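Local coordinates for putative uncharacterized protein (Thermococcus onnurineus, PDB 3UEB) that is of unknown function, a small alpha-plus-beta protein of the UPF0440 family that pairs with a second copy of itself through a shared beta-sheet, at residues Leu18-Glu28 with Met54-Leu64. Residues are numbered along the deposited sequence; the frame is centred on the assembly and turned at random.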
ATOM      1  N   LEU A  18      -8.910 -18.063  -1.678  1.00 27.65           N
ATOM      2  CA  LEU A  18      -8.821 -17.210  -0.497  1.00 28.23           C
ATOM      3  C   LEU A  18     -10.100 -16.417  -0.217  1.00 28.63           C
ATOM      4  O   LEU A  18     -10.820 -16.026  -1.136  1.00 28.01           O
ATOM      5  CB  LEU A  18      -7.656 -16.223  -0.637  1.00 28.99           C
ATOM      6  CG  LEU A  18      -6.243 -16.771  -0.847  1.00 27.22           C
ATOM      7  CD1 LEU A  18      -5.245 -15.627  -0.725  1.00 28.88           C
ATOM      8  CD2 LEU A  18      -5.933 -17.846   0.191  1.00 28.59           C
ATOM      9  N   SER A  19     -10.375 -16.194   1.063  1.00 27.74           N
ATOM     10  CA  SER A  19     -11.535 -15.411   1.484  1.00 28.94           C
ATOM     11  C   SER A  19     -11.136 -13.958   1.249  1.00 29.87           C
ATOM     12  O   SER A  19      -9.946 -13.655   1.157  1.00 29.10           O
ATOM     13  CB  SER A  19     -11.800 -15.624   2.976  1.00 27.28           C
ATOM     14  OG  SER A  19     -10.692 -15.174   3.745  1.00 26.69           O
ATOM     15  N   GLU A  20     -12.108 -13.055   1.166  1.00 31.62           N
ATOM     16  CA  GLU A  20     -11.776 -11.651   0.928  1.00 34.43           C
ATOM     17  C   GLU A  20     -10.808 -11.092   1.974  1.00 34.77           C
ATOM     18  O   GLU A  20      -9.992 -10.219   1.670  1.00 33.38           O
ATOM     19  CB  GLU A  20     -13.058 -10.805   0.832  1.00 35.72           C
ATOM     20  CG  GLU A  20     -13.804 -11.039  -0.495  1.00 37.45           C
ATOM     21  CD  GLU A  20     -15.136 -10.311  -0.592  1.00 39.15           C
ATOM     22  OE1 GLU A  20     -16.001 -10.541   0.280  1.00 39.85           O
ATOM     23  OE2 GLU A  20     -15.322  -9.518  -1.546  1.00 39.56           O
ATOM     24  N   GLU A  21     -10.874 -11.618   3.193  1.00 33.96           N
ATOM     25  CA  GLU A  21      -9.977 -11.170   4.252  1.00 34.18           C
ATOM     26  C   GLU A  21      -8.528 -11.560   3.939  1.00 33.82           C
ATOM     27  O   GLU A  21      -7.612 -10.736   4.042  1.00 32.39           O
ATOM     28  CB  GLU A  21     -10.397 -11.773   5.592  1.00 35.25           C
ATOM     29  CG  GLU A  21      -9.336 -11.667   6.669  1.00 39.04           C
ATOM     30  CD  GLU A  21      -9.829 -12.143   8.019  1.00 42.27           C
ATOM     31  OE1 GLU A  21     -10.348 -13.276   8.105  1.00 45.19           O
ATOM     32  OE2 GLU A  21      -9.693 -11.386   9.001  1.00 43.11           O
ATOM     33  N   GLN A  22      -8.320 -12.820   3.563  1.00 32.53           N
ATOM     34  CA  GLN A  22      -6.982 -13.294   3.237  1.00 30.87           C
ATOM     35  C   GLN A  22      -6.466 -12.557   2.004  1.00 29.10           C
ATOM     36  O   GLN A  22      -5.265 -12.486   1.767  1.00 29.10           O
ATOM     37  CB  GLN A  22      -7.001 -14.804   2.989  1.00 31.50           C
ATOM     38  CG  GLN A  22      -7.517 -15.606   4.175  1.00 32.92           C
ATOM     39  CD  GLN A  22      -7.664 -17.077   3.859  1.00 32.00           C
ATOM     40  OE1 GLN A  22      -8.134 -17.444   2.784  1.00 32.77           O
ATOM     41  NE2 GLN A  22      -7.276 -17.928   4.798  1.00 32.81           N
ATOM     42  N   LEU A  23      -7.387 -12.002   1.228  1.00 27.16           N
ATOM     43  CA  LEU A  23      -7.032 -11.255   0.032  1.00 27.80           C
ATOM     44  C   LEU A  23      -6.319  -9.967   0.454  1.00 28.11           C
ATOM     45  O   LEU A  23      -5.335  -9.555  -0.168  1.00 26.91           O
ATOM     46  CB  LEU A  23      -8.299 -10.928  -0.759  1.00 28.41           C
ATOM     47  CG  LEU A  23      -8.211 -10.875  -2.282  1.00 29.42           C
ATOM     48  CD1 LEU A  23      -7.638 -12.193  -2.821  1.00 31.16           C
ATOM     49  CD2 LEU A  23      -9.603 -10.642  -2.840  1.00 27.03           C
ATOM     50  N   ILE A  24      -6.829  -9.334   1.506  1.00 28.83           N
ATOM     51  CA  ILE A  24      -6.239  -8.103   2.037  1.00 30.09           C
ATOM     52  C   ILE A  24      -4.833  -8.419   2.543  1.00 30.39           C
ATOM     53  O   ILE A  24      -3.875  -7.704   2.246  1.00 30.01           O
ATOM     54  CB  ILE A  24      -7.091  -7.527   3.219  1.00 31.39           C
ATOM     55  CG1 ILE A  24      -8.241  -6.676   2.677  1.00 33.04           C
ATOM     56  CG2 ILE A  24      -6.226  -6.694   4.158  1.00 29.91           C
ATOM     57  CD1 ILE A  24      -9.273  -7.454   1.902  1.00 37.45           C
ATOM     58  N   GLU A  25      -4.725  -9.500   3.306  1.00 29.75           N
ATOM     59  CA  GLU A  25      -3.449  -9.934   3.858  1.00 30.71           C
ATOM     60  C   GLU A  25      -2.414 -10.158   2.747  1.00 29.30           C
ATOM     61  O   GLU A  25      -1.262  -9.737   2.861  1.00 26.99           O
ATOM     62  CB  GLU A  25      -3.646 -11.233   4.638  1.00 32.58           C
ATOM     63  CG  GLU A  25      -2.445 -11.678   5.442  1.00 35.05           C
ATOM     64  CD  GLU A  25      -2.575 -13.119   5.901  1.00 38.65           C
ATOM     65  OE1 GLU A  25      -3.685 -13.520   6.317  1.00 40.07           O
ATOM     66  OE2 GLU A  25      -1.567 -13.854   5.848  1.00 40.17           O
ATOM     67  N   ILE A  26      -2.829 -10.834   1.679  1.00 25.92           N
ATOM     68  CA  ILE A  26      -1.927 -11.110   0.570  1.00 24.56           C
ATOM     69  C   ILE A  26      -1.596  -9.829  -0.186  1.00 24.09           C
ATOM     70  O   ILE A  26      -0.459  -9.624  -0.606  1.00 25.26           O
ATOM     71  CB  ILE A  26      -2.537 -12.141  -0.407  1.00 25.19           C
ATOM     72  CG1 ILE A  26      -2.656 -13.498   0.290  1.00 24.35           C
ATOM     73  CG2 ILE A  26      -1.668 -12.255  -1.665  1.00 23.76           C
ATOM     74  CD1 ILE A  26      -1.325 -14.073   0.744  1.00 23.41           C
ATOM     75  N   GLY A  27      -2.593  -8.970  -0.356  1.00 23.34           N
ATOM     76  CA  GLY A  27      -2.373  -7.711  -1.038  1.00 24.86           C
ATOM     77  C   GLY A  27      -1.299  -6.941  -0.292  1.00 24.90           C
ATOM     78  O   GLY A  27      -0.398  -6.363  -0.901  1.00 23.32           O
ATOM     79  N   GLU A  28      -1.393  -6.941   1.036  1.00 23.56           N
ATOM     80  CA  GLU A  28      -0.420  -6.249   1.869  1.00 23.42           C
ATOM     81  C   GLU A  28       0.951  -6.920   1.769  1.00 22.51           C
ATOM     82  O   GLU A  28       1.976  -6.247   1.671  1.00 22.06           O
ATOM     83  CB  GLU A  28      -0.883  -6.237   3.330  1.00 22.64           C
ATOM     84  CG  GLU A  28      -2.089  -5.356   3.599  1.00 24.96           C
ATOM     85  CD  GLU A  28      -2.586  -5.461   5.036  1.00 26.25           C
ATOM     86  OE1 GLU A  28      -3.526  -4.726   5.396  1.00 27.74           O
ATOM     87  OE2 GLU A  28      -2.041  -6.281   5.803  1.00 27.39           O
ATOM     88  N   MET A  54      -2.219  -1.157  -3.961  1.00 23.28           N
ATOM     89  CA  MET A  54      -2.864  -2.461  -3.887  1.00 23.60           C
ATOM     90  C   MET A  54      -4.347  -2.160  -4.069  1.00 24.73           C
ATOM     91  O   MET A  54      -4.886  -1.229  -3.456  1.00 22.37           O
ATOM     92  CB  MET A  54      -2.618  -3.173  -2.547  1.00 23.32           C
ATOM     93  CG  MET A  54      -3.514  -2.753  -1.385  1.00 24.98           C
ATOM     94  SD  MET A  54      -3.314  -3.851   0.029  1.00 19.84           S
ATOM     95  CE  MET A  54      -1.796  -3.211   0.663  1.00 26.26           C
ATOM     96  N   ARG A  55      -4.991  -2.923  -4.943  1.00 25.35           N
ATOM     97  CA  ARG A  55      -6.410  -2.753  -5.208  1.00 28.19           C
ATOM     98  C   ARG A  55      -7.121  -4.088  -5.004  1.00 28.40           C
ATOM     99  O   ARG A  55      -6.806  -5.071  -5.672  1.00 27.60           O
ATOM    100  CB  ARG A  55      -6.628  -2.272  -6.647  1.00 30.47           C
ATOM    101  CG  ARG A  55      -8.100  -2.166  -7.041  1.00 35.22           C
ATOM    102  CD  ARG A  55      -8.285  -1.925  -8.537  1.00 39.60           C
ATOM    103  NE  ARG A  55      -9.697  -1.810  -8.900  1.00 42.52           N
ATOM    104  CZ  ARG A  55     -10.156  -1.781 -10.151  1.00 44.61           C
ATOM    105  NH1 ARG A  55     -11.460  -1.669 -10.380  1.00 44.49           N
ATOM    106  NH2 ARG A  55      -9.313  -1.873 -11.174  1.00 43.90           N
ATOM    107  N   ILE A  56      -8.068  -4.128  -4.072  1.00 28.79           N
ATOM    108  CA  ILE A  56      -8.815  -5.355  -3.815  1.00 29.40           C
ATOM    109  C   ILE A  56     -10.251  -5.176  -4.295  1.00 29.12           C
ATOM    110  O   ILE A  56     -10.971  -4.285  -3.841  1.00 28.65           O
ATOM    111  CB  ILE A  56      -8.807  -5.734  -2.306  1.00 30.47           C
ATOM    112  CG1 ILE A  56      -7.441  -6.313  -1.906  1.00 30.95           C
ATOM    113  CG2 ILE A  56      -9.883  -6.777  -2.019  1.00 29.78           C
ATOM    114  CD1 ILE A  56      -6.316  -5.306  -1.848  1.00 31.79           C
ATOM    115  N   ASN A  57     -10.660  -6.026  -5.227  1.00 28.96           N
ATOM    116  CA  ASN A  57     -12.001  -5.954  -5.783  1.00 28.43           C
ATOM    117  C   ASN A  57     -12.342  -7.300  -6.418  1.00 28.73           C
ATOM    118  O   ASN A  57     -12.142  -7.503  -7.618  1.00 29.47           O
ATOM    119  CB  ASN A  57     -12.065  -4.846  -6.838  1.00 25.31           C
ATOM    120  CG  ASN A  57     -13.474  -4.586  -7.329  1.00 26.69           C
ATOM    121  OD1 ASN A  57     -14.315  -5.494  -7.359  1.00 24.71           O
ATOM    122  ND2 ASN A  57     -13.740  -3.345  -7.732  1.00 22.94           N
ATOM    123  N   ARG A  58     -12.861  -8.215  -5.609  1.00 28.69           N
ATOM    124  CA  ARG A  58     -13.218  -9.544  -6.088  1.00 30.24           C
ATOM    125  C   ARG A  58     -14.347  -9.582  -7.121  1.00 30.60           C
ATOM    126  O   ARG A  58     -14.377 -10.456  -7.981  1.00 29.18           O
ATOM    127  CB  ARG A  58     -13.579 -10.443  -4.902  1.00 30.57           C
ATOM    128  CG  ARG A  58     -14.190 -11.780  -5.313  1.00 33.76           C
ATOM    129  CD  ARG A  58     -13.894 -12.869  -4.288  1.00 35.40           C
ATOM    130  NE  ARG A  58     -12.478 -13.232  -4.273  1.00 35.43           N
ATOM    131  CZ  ARG A  58     -11.932 -14.058  -3.386  1.00 38.62           C
ATOM    132  NH1 ARG A  58     -12.682 -14.604  -2.434  1.00 38.03           N
ATOM    133  NH2 ARG A  58     -10.640 -14.356  -3.457  1.00 36.48           N
ATOM    134  N   GLU A  59     -15.272  -8.634  -7.055  1.00 32.89           N
ATOM    135  CA  GLU A  59     -16.383  -8.644  -7.994  1.00 34.84           C
ATOM    136  C   GLU A  59     -16.157  -8.054  -9.380  1.00 34.62           C
ATOM    137  O   GLU A  59     -16.895  -8.379 -10.308  1.00 34.62           O
ATOM    138  CB  GLU A  59     -17.609  -7.999  -7.355  1.00 36.81           C
ATOM    139  CG  GLU A  59     -18.266  -8.907  -6.325  1.00 41.47           C
ATOM    140  CD  GLU A  59     -19.770  -8.944  -6.462  1.00 41.96           C
ATOM    141  OE1 GLU A  59     -20.414  -7.924  -6.142  1.00 43.17           O
ATOM    142  OE2 GLU A  59     -20.306  -9.991  -6.899  1.00 45.11           O
ATOM    143  N   GLU A  60     -15.140  -7.210  -9.545  1.00 33.41           N
ATOM    144  CA  GLU A  60     -14.894  -6.607 -10.855  1.00 32.39           C
ATOM    145  C   GLU A  60     -13.503  -6.862 -11.440  1.00 31.49           C
ATOM    146  O   GLU A  60     -13.217  -6.440 -12.558  1.00 32.53           O
ATOM    147  CB  GLU A  60     -15.154  -5.095 -10.788  1.00 34.09           C
ATOM    148  CG  GLU A  60     -16.587  -4.717 -10.405  1.00 34.67           C
ATOM    149  CD  GLU A  60     -16.743  -3.232 -10.093  1.00 36.73           C
ATOM    150  OE1 GLU A  60     -16.116  -2.749  -9.124  1.00 37.83           O
ATOM    151  OE2 GLU A  60     -17.492  -2.540 -10.816  1.00 39.22           O
ATOM    152  N   THR A  61     -12.638  -7.546 -10.696  1.00 29.28           N
ATOM    153  CA  THR A  61     -11.287  -7.838 -11.188  1.00 27.22           C
ATOM    154  C   THR A  61     -10.924  -9.289 -10.871  1.00 26.02           C
ATOM    155  O   THR A  61     -11.747 -10.041 -10.347  1.00 25.65           O
ATOM    156  CB  THR A  61     -10.206  -6.916 -10.524  1.00 27.02           C
ATOM    157  OG1 THR A  61      -9.961  -7.337  -9.176  1.00 24.26           O
ATOM    158  CG2 THR A  61     -10.663  -5.475 -10.506  1.00 26.96           C
ATOM    159  N   LEU A  62      -9.695  -9.679 -11.189  1.00 23.58           N
ATOM    160  CA  LEU A  62      -9.244 -11.028 -10.895  1.00 24.97           C
ATOM    161  C   LEU A  62      -9.260 -11.225  -9.380  1.00 25.18           C
ATOM    162  O   LEU A  62      -9.403 -12.345  -8.897  1.00 24.15           O
ATOM    163  CB  LEU A  62      -7.829 -11.250 -11.438  1.00 26.10           C
ATOM    164  CG  LEU A  62      -7.726 -12.002 -12.771  1.00 29.18           C
ATOM    165  CD1 LEU A  62      -8.488 -11.258 -13.856  1.00 28.14           C
ATOM    166  CD2 LEU A  62      -6.259 -12.155 -13.152  1.00 30.55           C
ATOM    167  N   ASP A  63      -9.115 -10.119  -8.649  1.00 24.16           N
ATOM    168  CA  ASP A  63      -9.119 -10.098  -7.184  1.00 24.49           C
ATOM    169  C   ASP A  63      -8.191  -9.021  -6.664  1.00 24.99           C
ATOM    170  O   ASP A  63      -8.617  -8.090  -5.976  1.00 26.65           O
ATOM    171  CB  ASP A  63      -8.662 -11.435  -6.587  1.00 23.32           C
ATOM    172  CG  ASP A  63      -9.810 -12.398  -6.357  1.00 23.87           C
ATOM    173  OD1 ASP A  63      -9.531 -13.582  -6.068  1.00 20.75           O
ATOM    174  OD2 ASP A  63     -10.981 -11.969  -6.459  1.00 22.37           O
ATOM    175  N   LEU A  64      -6.913  -9.166  -6.995  1.00 22.31           N
ATOM    176  CA  LEU A  64      -5.907  -8.233  -6.543  1.00 20.86           C
ATOM    177  C   LEU A  64      -5.140  -7.623  -7.697  1.00 21.34           C
ATOM    178  O   LEU A  64      -4.804  -8.297  -8.673  1.00 20.40           O
ATOM    179  CB  LEU A  64      -4.938  -8.944  -5.593  1.00 19.70           C
ATOM    180  CG  LEU A  64      -3.717  -8.168  -5.085  1.00 19.36           C
ATOM    181  CD1 LEU A  64      -4.151  -6.969  -4.224  1.00 18.53           C
ATOM    182  CD2 LEU A  64      -2.849  -9.113  -4.274  1.00 17.62           C
TER
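Leu18 O, just ahead of helix 20-41, takes two hydrogen bonds from one guanidinium: Arg58 NH1 lies 2.7 Å from Leu18 O, in the carbonyl plane, and Arg58 NH2 approaches at 2.9 Å, tilted from that plane. The arginine meets this oxygen end-on. Along its side it holds Asp63: Arg58 NE lies 2.9 Å from Asp63 OD2 in a nearly straight hydrogen bond (171°), part of a salt bridge, and NH2 reaches OD1; both carboxylate oxygens are met from above their plane. A bend at chi3 (-69°) turns the guanidinium between the two acceptors, and Asp63 OD1 also accepts from Leu15 N. Leu23 lays its methyls against this pair, CD2 3.9 Å from Asp63 CG, and adjoins Ile56 CG2, which Ile24 CD1 also touches, the two isoleucine side chains crossing at about a right angle. Farther along the helix, the bare Gly27 CA rests 3.6 Å from Leu64 CD2, while Met54 curls its CE to within 3.5 Å of Glu28 CA. An alanine in place of Arg58 removes both donors to Leu18 O and would probably leave Asp63 without its charged mate. Residues 20-28 thus pack antiparallel to strand residues 54-56 through apolar side chains, while Arg58, steadied by Asp63, hydrogen-bonds the approach to the helix.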